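D-ribulose-5-phosphate 3-epimerase, putative (Plasmodium falciparum, PDB 1TQX) probably catalyses the reversible epimerisation of D-ribulose 5-phosphate to D-xylulose 5-phosphate, using one divalent metal ion per subunit. Local coordinates at residues 91-96 with 127-132. Sequence-based numbering, arbitrary orientation.
Sequences FHFEAL and VQKLVP
Phe93 reaches across to Leu130 and Lys129 and carries its whole side of this apolar contact. Methyl CD2 of Leu130 sits over one face of the Phe93 ring, 3.8 Å from the centroid and 18° off the ring normal, a CH-pi contact displaced toward the CG and CD1 side. The two side chains run past one another in opposite directions. At the far end of the ring, Phe93 CE2 lies 3.7 Å from Lys129 CB, an oblique approach, and Phe93 CZ is 3.7 Å from the backbone O of Lys129. CG of Phe93 lies anti to the backbone N (chi1 -178°), which carries the ring toward the 3-10 segment 127-130. The side chains of Lys129 and Phe93 cross at about a right angle, and the lysine's end leads away, to a long, weak ion pair with Glu98. No hydrogen bond joins the segments. Phe93 also touches Cys103 of helix 100-111, and Leu130 rests on Ile121 of strand 116-121. The neighbours of Phe93 in sequence face other partners: His92 ND1 donates to Glu94 OE1 (3.0 Å), on the syn side of the carboxylate, while Glu94 OE2 is bonded to Thr125 OG1 and Lys122 N. His92 NE2 is hydrogen-bonded to NE2 of the zinc ligand His70, which puts His92 in the second shell of the zinc ion and Glu94 one step behind it. The arrangement joins the turn after strand 88-92 to the 3-10 segment leading into helix 131-134, which follows the adjacent parallel strand 116-121 of a TIM barrel, on the rim that carries the metal site.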
# COMPACT_ATOMS: atom_id res chain seq x y z
N PHE A 91 -2.68 3.33 7.65
CA PHE A 91 -3.66 4.39 7.82
C PHE A 91 -3.09 5.70 7.29
O PHE A 91 -1.88 5.81 7.06
CB PHE A 91 -4.07 4.53 9.30
CG PHE A 91 -2.96 4.97 10.21
CD1 PHE A 91 -2.69 6.32 10.42
CD2 PHE A 91 -2.18 4.02 10.88
CE1 PHE A 91 -1.68 6.72 11.29
CE2 PHE A 91 -1.16 4.42 11.75
CZ PHE A 91 -0.91 5.77 11.96
N HIS A 92 -3.96 6.69 7.08
CA HIS A 92 -3.52 7.98 6.57
C HIS A 92 -3.15 9.00 7.63
O HIS A 92 -3.86 9.18 8.61
CB HIS A 92 -4.58 8.57 5.63
CG HIS A 92 -4.41 8.15 4.20
ND1 HIS A 92 -3.60 8.84 3.32
CD2 HIS A 92 -4.86 7.06 3.54
CE1 HIS A 92 -3.55 8.19 2.17
NE2 HIS A 92 -4.31 7.10 2.28
N PHE A 93 -2.01 9.64 7.42
CA PHE A 93 -1.50 10.68 8.31
C PHE A 93 -2.60 11.74 8.42
O PHE A 93 -2.86 12.27 9.51
CB PHE A 93 -0.22 11.27 7.69
CG PHE A 93 0.46 12.35 8.52
CD1 PHE A 93 0.87 12.10 9.82
CD2 PHE A 93 0.75 13.59 7.95
CE1 PHE A 93 1.58 13.07 10.54
CE2 PHE A 93 1.46 14.56 8.66
CZ PHE A 93 1.87 14.30 9.96
N GLU A 94 -3.26 12.01 7.30
CA GLU A 94 -4.32 13.01 7.26
C GLU A 94 -5.59 12.61 8.01
O GLU A 94 -6.34 13.46 8.47
CB GLU A 94 -4.69 13.36 5.81
CG GLU A 94 -3.51 13.83 4.96
CD GLU A 94 -2.74 12.68 4.34
OE1 GLU A 94 -3.09 11.51 4.63
OE2 GLU A 94 -1.79 12.93 3.57
N ALA A 95 -5.83 11.30 8.12
CA ALA A 95 -7.03 10.83 8.81
C ALA A 95 -6.97 11.17 10.30
O ALA A 95 -8.00 11.28 10.96
CB ALA A 95 -7.17 9.31 8.63
N LEU A 96 -5.76 11.34 10.82
CA LEU A 96 -5.56 11.70 12.22
C LEU A 96 -5.14 13.16 12.35
O LEU A 96 -4.38 13.52 13.26
CB LEU A 96 -4.51 10.79 12.87
CG LEU A 96 -5.03 9.46 13.43
CD1 LEU A 96 -5.78 8.72 12.35
CD2 LEU A 96 -3.87 8.62 13.97
N VAL A 127 6.27 15.30 3.14
CA VAL A 127 6.90 14.11 3.74
C VAL A 127 7.64 14.37 5.05
O VAL A 127 7.67 13.50 5.92
CB VAL A 127 7.97 13.48 2.83
CG1 VAL A 127 7.65 12.03 2.59
CG2 VAL A 127 8.10 14.27 1.56
N GLN A 128 8.26 15.53 5.17
CA GLN A 128 9.03 15.84 6.37
C GLN A 128 8.20 15.85 7.64
O GLN A 128 8.73 15.70 8.73
CB GLN A 128 9.76 17.17 6.20
CG GLN A 128 10.74 17.16 5.03
CD GLN A 128 11.70 18.33 5.06
OE1 GLN A 128 12.52 18.46 5.97
NE2 GLN A 128 11.60 19.20 4.06
N LYS A 129 6.88 16.01 7.50
CA LYS A 129 6.01 16.01 8.66
C LYS A 129 5.96 14.63 9.32
O LYS A 129 5.51 14.50 10.45
CB LYS A 129 4.59 16.44 8.27
CG LYS A 129 4.44 17.91 7.92
CD LYS A 129 3.03 18.18 7.41
CE LYS A 129 2.85 19.61 6.92
NZ LYS A 129 2.27 20.49 7.96
N LEU A 130 6.41 13.61 8.60
CA LEU A 130 6.40 12.24 9.13
C LEU A 130 7.61 11.89 9.99
O LEU A 130 7.57 10.90 10.73
CB LEU A 130 6.33 11.22 7.98
CG LEU A 130 5.10 11.18 7.07
CD1 LEU A 130 5.30 10.08 6.04
CD2 LEU A 130 3.83 10.92 7.88
N VAL A 131 8.67 12.67 9.89
CA VAL A 131 9.89 12.40 10.64
C VAL A 131 9.70 12.02 12.12
O VAL A 131 10.23 11.01 12.57
CB VAL A 131 10.88 13.58 10.53
CG1 VAL A 131 12.12 13.32 11.38
CG2 VAL A 131 11.29 13.76 9.07
N PRO A 132 8.95 12.82 12.89
CA PRO A 132 8.76 12.48 14.30
C PRO A 132 8.21 11.06 14.50
O PRO A 132 8.63 10.34 15.40
CB PRO A 132 7.78 13.55 14.78
CG PRO A 132 8.14 14.73 13.93
CD PRO A 132 8.29 14.10 12.57